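Long-range contacts in N-acetylglucosamine-specific lectin (Saxidomus purpuratus, PDB 6M5M), which binds N-acetylglucosamine and N-acetylgalactosamine beside a bound calcium ion, as a C-type lectin that carries a second calcium elsewhere in its fold: residues I90-N95 with G124-L129; T83-Y88 with N148-C153. All blocks are in the same frame, centred on the assembly; numbering follows the deposited sequence.

Interaction 1: I90-N95 with G124-L129. With NAG (2-acetamido-2-deoxy-beta-D-glucopyranose), chain G.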
loop_
_atom_site.group_PDB
_atom_site.type_symbol
_atom_site.label_atom_id
_atom_site.label_comp_id
_atom_site.label_asym_id
_atom_site.label_seq_id
_atom_site.Cartn_x
_atom_site.Cartn_y
_atom_site.Cartn_z
ATOM N N ILE B 90 13.853 -12.074 -2.355
ATOM C CA ILE B 90 12.682 -11.236 -2.764
ATOM C C ILE B 90 13.094 -9.761 -2.803
ATOM O O ILE B 90 14.227 -9.524 -2.470
ATOM C CB ILE B 90 11.411 -11.558 -1.975
ATOM C CG1 ILE B 90 11.537 -11.227 -0.494
ATOM C CG2 ILE B 90 11.009 -13.028 -2.096
ATOM C CD1 ILE B 90 10.293 -11.504 0.285
ATOM N N GLY B 91 12.240 -8.855 -3.289
ATOM C CA GLY B 91 12.612 -7.470 -3.650
ATOM C C GLY B 91 12.470 -6.512 -2.470
ATOM O O GLY B 91 11.739 -5.481 -2.585
ATOM N N ALA B 92 13.062 -6.891 -1.338
ATOM C CA ALA B 92 13.055 -6.066 -0.106
ATOM C C ALA B 92 14.457 -6.041 0.497
ATOM O O ALA B 92 15.156 -7.095 0.497
ATOM C CB ALA B 92 12.052 -6.618 0.881
ATOM N N ARG B 93 14.850 -4.900 1.062
ATOM C CA ARG B 93 16.116 -4.787 1.816
ATOM C C ARG B 93 16.022 -3.565 2.732
ATOM O O ARG B 93 15.036 -2.796 2.666
ATOM C CB ARG B 93 17.335 -4.773 0.883
ATOM C CG ARG B 93 17.627 -3.452 0.197
ATOM C CD ARG B 93 18.961 -3.459 -0.566
ATOM N NE ARG B 93 20.098 -3.847 0.258
ATOM C CZ ARG B 93 21.344 -3.997 -0.169
ATOM N NH1 ARG B 93 21.649 -3.829 -1.444
ATOM N NH2 ARG B 93 22.281 -4.358 0.685
ATOM N N TRP B 94 17.059 -3.377 3.488
ATOM C CA TRP B 94 17.157 -2.254 4.453
ATOM C C TRP B 94 17.358 -0.983 3.636
ATOM O O TRP B 94 18.120 -1.035 2.655
ATOM C CB TRP B 94 18.266 -2.457 5.461
ATOM C CG TRP B 94 18.290 -1.379 6.510
ATOM C CD1 TRP B 94 19.166 -0.337 6.569
ATOM C CD2 TRP B 94 17.451 -1.277 7.680
ATOM N NE1 TRP B 94 18.902 0.432 7.660
ATOM C CE2 TRP B 94 17.853 -0.103 8.354
ATOM C CE3 TRP B 94 16.387 -2.024 8.201
ATOM C CZ2 TRP B 94 17.270 0.289 9.559
ATOM C CZ3 TRP B 94 15.785 -1.633 9.381
ATOM C CH2 TRP B 94 16.238 -0.485 10.055
ATOM N N ASN B 95 16.540 0.019 3.937
ATOM C CA ASN B 95 16.475 1.332 3.258
ATOM C C ASN B 95 17.115 2.354 4.190
ATOM O O ASN B 95 16.606 2.491 5.332
ATOM C CB ASN B 95 15.027 1.723 2.973
ATOM C CG ASN B 95 14.928 2.943 2.092
ATOM O OD1 ASN B 95 15.227 4.047 2.531
ATOM N ND2 ASN B 95 14.519 2.746 0.843
ATOM N N GLY B 124 19.920 -6.075 6.344
ATOM C CA GLY B 124 20.261 -6.870 5.152
ATOM C C GLY B 124 19.117 -7.000 4.191
ATOM O O GLY B 124 18.340 -6.051 4.027
ATOM N N CYS B 125 19.059 -8.158 3.523
ATOM C CA CYS B 125 18.203 -8.418 2.353
ATOM C C CYS B 125 17.213 -9.533 2.693
ATOM O O CYS B 125 17.584 -10.429 3.443
ATOM C CB CYS B 125 19.093 -8.772 1.171
ATOM S SG CYS B 125 19.950 -7.283 0.595
ATOM N N LEU B 126 16.001 -9.462 2.130
ATOM C CA LEU B 126 14.932 -10.394 2.487
ATOM C C LEU B 126 14.920 -11.556 1.485
ATOM O O LEU B 126 15.237 -11.357 0.295
ATOM C CB LEU B 126 13.562 -9.731 2.551
ATOM C CG LEU B 126 13.227 -9.011 3.859
ATOM C CD1 LEU B 126 13.971 -7.706 3.896
ATOM C CD2 LEU B 126 11.722 -8.802 3.917
ATOM N N ASP B 127 14.605 -12.697 2.035
ATOM C CA ASP B 127 14.194 -13.934 1.339
ATOM C C ASP B 127 12.932 -14.487 1.991
ATOM O O ASP B 127 12.597 -14.092 3.148
ATOM C CB ASP B 127 15.329 -14.958 1.312
ATOM C CG ASP B 127 16.041 -15.373 2.587
ATOM O OD1 ASP B 127 15.442 -15.281 3.712
ATOM O OD2 ASP B 127 17.220 -15.839 2.448
ATOM N N TYR B 128 12.286 -15.405 1.277
ATOM C CA TYR B 128 11.451 -16.468 1.875
ATOM C C TYR B 128 12.411 -17.549 2.337
ATOM O O TYR B 128 13.287 -17.932 1.526
ATOM C CB TYR B 128 10.392 -16.986 0.899
ATOM C CG TYR B 128 9.136 -16.141 0.835
ATOM C CD1 TYR B 128 9.042 -15.021 0.006
ATOM C CD2 TYR B 128 8.044 -16.458 1.642
ATOM C CE1 TYR B 128 7.877 -14.251 -0.027
ATOM C CE2 TYR B 128 6.869 -15.724 1.600
ATOM C CZ TYR B 128 6.815 -14.567 0.815
ATOM O OH TYR B 128 5.663 -13.828 0.777
ATOM N N LEU B 129 12.272 -17.950 3.611
ATOM C CA LEU B 129 13.096 -18.963 4.322
ATOM C C LEU B 129 12.225 -20.113 4.832
ATOM O O LEU B 129 11.106 -19.867 5.326
ATOM C CB LEU B 129 13.818 -18.262 5.494
ATOM C CG LEU B 129 14.701 -19.152 6.360
ATOM C CD1 LEU B 129 15.939 -19.627 5.638
ATOM C CD2 LEU B 129 15.062 -18.459 7.684
HETATM C C1 NAG G . 19.684 -18.991 7.579
HETATM C C2 NAG G . 19.347 -17.791 6.744
HETATM C C3 NAG G . 19.846 -16.816 7.858
HETATM C C4 NAG G . 19.070 -17.074 9.119
HETATM C C5 NAG G . 19.085 -18.530 9.485
HETATM C C6 NAG G . 18.296 -18.836 10.739
HETATM C C7 NAG G . 19.429 -17.008 4.493
HETATM C C8 NAG G . 20.327 -16.798 3.352
HETATM N N2 NAG G . 20.014 -17.634 5.495
HETATM O O1 NAG G . 20.525 -20.076 7.387
HETATM O O3 NAG G . 19.649 -15.501 7.593
HETATM O O4 NAG G . 19.695 -16.391 10.206
HETATM O O5 NAG G . 18.593 -19.274 8.353
HETATM O O6 NAG G . 16.973 -18.299 10.647
HETATM O O7 NAG G . 18.239 -16.617 4.523
#
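I90 meets the Y128 ring at its edge, near the ring plane, with CG2 3.5 Å from Y128 CD1. Its chi1 of 65° sets CG1 between the backbone N and the carbonyl carbon, and from there CD1 also reaches Y128, the two side chains crossing at about a right angle. Next along, both L126 methyls close on A92, CD1 lying 3.7 Å from A92 CB. Strand 87-95 is broken at G91 by an inverse gamma turn: I90 N bonds L126 O (3.1 Å) before it, and after it L126 N bonds A92 O (3.0 Å) and W94 N, more bent, G124 O (3.0 Å). Between these last two, R93 and C125 form a non-hydrogen-bonded pair. R93 bends at chi3 and lays one guanidinium face over C125 SG, which is 3.5 Å from NE; NH1 is salt-bridged to E50, and C125 is disulfide-bonded to C144. The CB of D127 is directed away from 90-95, and its carboxylate lies beside NAG; N139 donates to OD1, a second-shell bond consistent with D127 orienting the N139 amide. These are the central strands of the C-type lectin domain's four-stranded antiparallel sheet carrying the sugar site, flanked by 100-103 and 137-141.

Interaction 2: T83-Y88 with N148-C153. With NAG (2-acetamido-2-deoxy-beta-D-glucopyranose), chain G.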
loop_
_atom_site.group_PDB
_atom_site.type_symbol
_atom_site.label_atom_id
_atom_site.label_comp_id
_atom_site.label_asym_id
_atom_site.label_seq_id
_atom_site.Cartn_x
_atom_site.Cartn_y
_atom_site.Cartn_z
ATOM N N THR B 83 11.946 -29.288 -2.272
ATOM C CA THR B 83 12.737 -29.395 -1.013
ATOM C C THR B 83 14.257 -29.295 -1.267
ATOM O O THR B 83 15.027 -29.355 -0.259
ATOM C CB THR B 83 12.306 -30.651 -0.234
ATOM O OG1 THR B 83 12.713 -31.783 -0.997
ATOM C CG2 THR B 83 10.816 -30.737 0.032
ATOM N N ALA B 84 14.703 -29.065 -2.510
ATOM C CA ALA B 84 16.121 -28.817 -2.862
ATOM C C ALA B 84 16.629 -27.513 -2.230
ATOM O O ALA B 84 17.840 -27.384 -1.981
ATOM C CB ALA B 84 16.280 -28.708 -4.348
ATOM N N LYS B 85 15.752 -26.528 -2.132
ATOM C CA LYS B 85 16.155 -25.147 -1.766
ATOM C C LYS B 85 15.423 -24.743 -0.481
ATOM O O LYS B 85 14.194 -25.059 -0.302
ATOM C CB LYS B 85 15.847 -24.151 -2.895
ATOM C CG LYS B 85 16.421 -24.461 -4.276
ATOM C CD LYS B 85 17.929 -24.668 -4.265
ATOM C CE LYS B 85 18.574 -25.112 -5.566
ATOM N NZ LYS B 85 17.969 -24.467 -6.742
ATOM N N HIS B 86 16.091 -23.968 0.379
ATOM C CA HIS B 86 15.433 -23.512 1.632
ATOM C C HIS B 86 15.365 -21.986 1.744
ATOM O O HIS B 86 14.891 -21.498 2.775
ATOM C CB HIS B 86 16.081 -24.173 2.861
ATOM C CG HIS B 86 17.475 -23.739 3.172
ATOM N ND1 HIS B 86 17.776 -22.903 4.250
ATOM C CD2 HIS B 86 18.660 -24.071 2.617
ATOM C CE1 HIS B 86 19.080 -22.732 4.316
ATOM N NE2 HIS B 86 19.641 -23.401 3.303
ATOM N N TYR B 87 15.775 -21.225 0.744
ATOM C CA TYR B 87 15.467 -19.785 0.712
ATOM C C TYR B 87 15.436 -19.309 -0.735
ATOM O O TYR B 87 16.270 -19.738 -1.532
ATOM C CB TYR B 87 16.423 -19.004 1.630
ATOM C CG TYR B 87 17.881 -19.111 1.285
ATOM C CD1 TYR B 87 18.427 -18.353 0.255
ATOM C CD2 TYR B 87 18.732 -19.936 2.004
ATOM C CE1 TYR B 87 19.760 -18.469 -0.083
ATOM C CE2 TYR B 87 20.088 -20.019 1.703
ATOM C CZ TYR B 87 20.590 -19.315 0.624
ATOM O OH TYR B 87 21.923 -19.357 0.311
ATOM N N TYR B 88 14.538 -18.369 -1.024
ATOM C CA TYR B 88 14.491 -17.616 -2.304
ATOM C C TYR B 88 14.517 -16.089 -2.049
ATOM O O TYR B 88 13.703 -15.564 -1.223
ATOM C CB TYR B 88 13.248 -18.030 -3.093
ATOM C CG TYR B 88 13.194 -19.475 -3.578
ATOM C CD1 TYR B 88 13.038 -20.535 -2.707
ATOM C CD2 TYR B 88 13.209 -19.767 -4.932
ATOM C CE1 TYR B 88 12.967 -21.858 -3.158
ATOM C CE2 TYR B 88 13.155 -21.074 -5.400
ATOM C CZ TYR B 88 13.011 -22.135 -4.520
ATOM O OH TYR B 88 12.984 -23.416 -5.053
ATOM N N ASN B 148 24.576 -17.216 -1.908
ATOM C CA ASN B 148 24.015 -17.539 -3.233
ATOM C C ASN B 148 22.729 -18.318 -3.073
ATOM O O ASN B 148 22.685 -19.197 -2.238
ATOM C CB ASN B 148 25.001 -18.367 -4.065
ATOM C CG ASN B 148 26.166 -17.531 -4.507
ATOM O OD1 ASN B 148 25.989 -16.390 -4.898
ATOM N ND2 ASN B 148 27.356 -18.098 -4.451
ATOM N N GLY B 149 21.710 -17.979 -3.844
ATOM C CA GLY B 149 20.427 -18.696 -3.806
ATOM C C GLY B 149 19.565 -18.396 -5.019
ATOM O O GLY B 149 19.912 -17.525 -5.842
ATOM N N PRO B 150 18.404 -19.082 -5.104
ATOM C CA PRO B 150 17.437 -18.871 -6.176
ATOM C C PRO B 150 16.636 -17.634 -5.764
ATOM O O PRO B 150 16.820 -17.157 -4.637
ATOM C CB PRO B 150 16.630 -20.181 -6.124
ATOM C CG PRO B 150 16.572 -20.465 -4.614
ATOM C CD PRO B 150 18.000 -20.180 -4.207
ATOM N N CYS B 151 15.703 -17.229 -6.599
ATOM C CA CYS B 151 14.996 -15.946 -6.434
ATOM C C CYS B 151 13.625 -16.034 -7.091
ATOM O O CYS B 151 13.358 -17.063 -7.807
ATOM C CB CYS B 151 15.845 -14.801 -6.964
ATOM S SG CYS B 151 16.024 -14.730 -8.784
ATOM N N ILE B 152 12.786 -15.036 -6.832
ATOM C CA ILE B 152 11.451 -14.975 -7.455
ATOM C C ILE B 152 11.336 -13.643 -8.182
ATOM O O ILE B 152 11.397 -12.656 -7.533
ATOM C CB ILE B 152 10.351 -15.168 -6.414
ATOM C CG1 ILE B 152 10.525 -16.453 -5.614
ATOM C CG2 ILE B 152 9.028 -15.105 -7.133
ATOM C CD1 ILE B 152 9.649 -16.529 -4.382
ATOM N N CYS B 153 11.230 -13.612 -9.509
ATOM C CA CYS B 153 11.004 -12.353 -10.276
ATOM C C CYS B 153 9.495 -12.194 -10.487
ATOM O O CYS B 153 8.770 -13.225 -10.535
ATOM C CB CYS B 153 11.667 -12.306 -11.658
ATOM S SG CYS B 153 13.399 -12.789 -11.606
HETATM C C1 NAG G . 19.684 -18.991 7.579
HETATM C C2 NAG G . 19.347 -17.791 6.744
HETATM C C3 NAG G . 19.846 -16.816 7.858
HETATM C C4 NAG G . 19.070 -17.074 9.119
HETATM C C5 NAG G . 19.085 -18.530 9.485
HETATM C C6 NAG G . 18.296 -18.836 10.739
HETATM C C7 NAG G . 19.429 -17.008 4.493
HETATM C C8 NAG G . 20.327 -16.798 3.352
HETATM N N2 NAG G . 20.014 -17.634 5.495
HETATM O O1 NAG G . 20.525 -20.076 7.387
HETATM O O3 NAG G . 19.649 -15.501 7.593
HETATM O O4 NAG G . 19.695 -16.391 10.206
HETATM O O5 NAG G . 18.593 -19.274 8.353
HETATM O O6 NAG G . 16.973 -18.299 10.647
HETATM O O7 NAG G . 18.239 -16.617 4.523
#
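An aromatic-proline contact links the two sheets of the C-type lectin fold: Y87 and Y88, at the start of strand 87-95, meet the start of strand 149-155. P150 CG sits over one face of the Y88 ring, a CH-pi contact 3.5 Å from CG to the ring centroid and 16° off the normal, with ring and proline crossing at about a right angle. Beside it the backbones touch through a CA-H...O contact from Y88 CA to P150 O (3.3 Å), and I152 CG1 packs on Y88 CB. K85 CG comes up to P150 CG at 4.0 Å; beyond it, K85 NZ and Y88 OH both reach the carboxylate of E44. Y87 turns the other way. With CG between the backbone N and the carbonyl carbon (chi1 60°), its ring runs out to N148, where OH donates to N148 O at 2.7 Å from above the carbonyl plane. This bond ties down the far end of a ring whose face carries the acetamido methyl of NAG, C8 lying over the ring centre, 3.6 Å from Y87 CE2. Strand 38-47 borders 149-155, helix 49-58 packs on C151 and C153, and strand 125-131 lies beside Y87.

The centres of interactions 1 and 2 lie about 13 Å apart, and strand 87-95 serves both: residues 87-88 serve interaction 2, and 90-95, one residue further on, serve interaction 1. Along the chain the order is 83-88, 90-95, 124-129, 148-153, so interaction 1 is nested inside the loop closed by interaction 2. They meet where Y88 N lies 2.9 Å from Y128 O, a probable hydrogen bond. Interaction 1 stays within the sheet that includes strands 125-131 and 137-141; interaction 2 connects that sheet to the one containing 149-155. Both touch NAG, so together they form one side of the sugar site, which K118, N139 and H141 complete with hydrogen bonds.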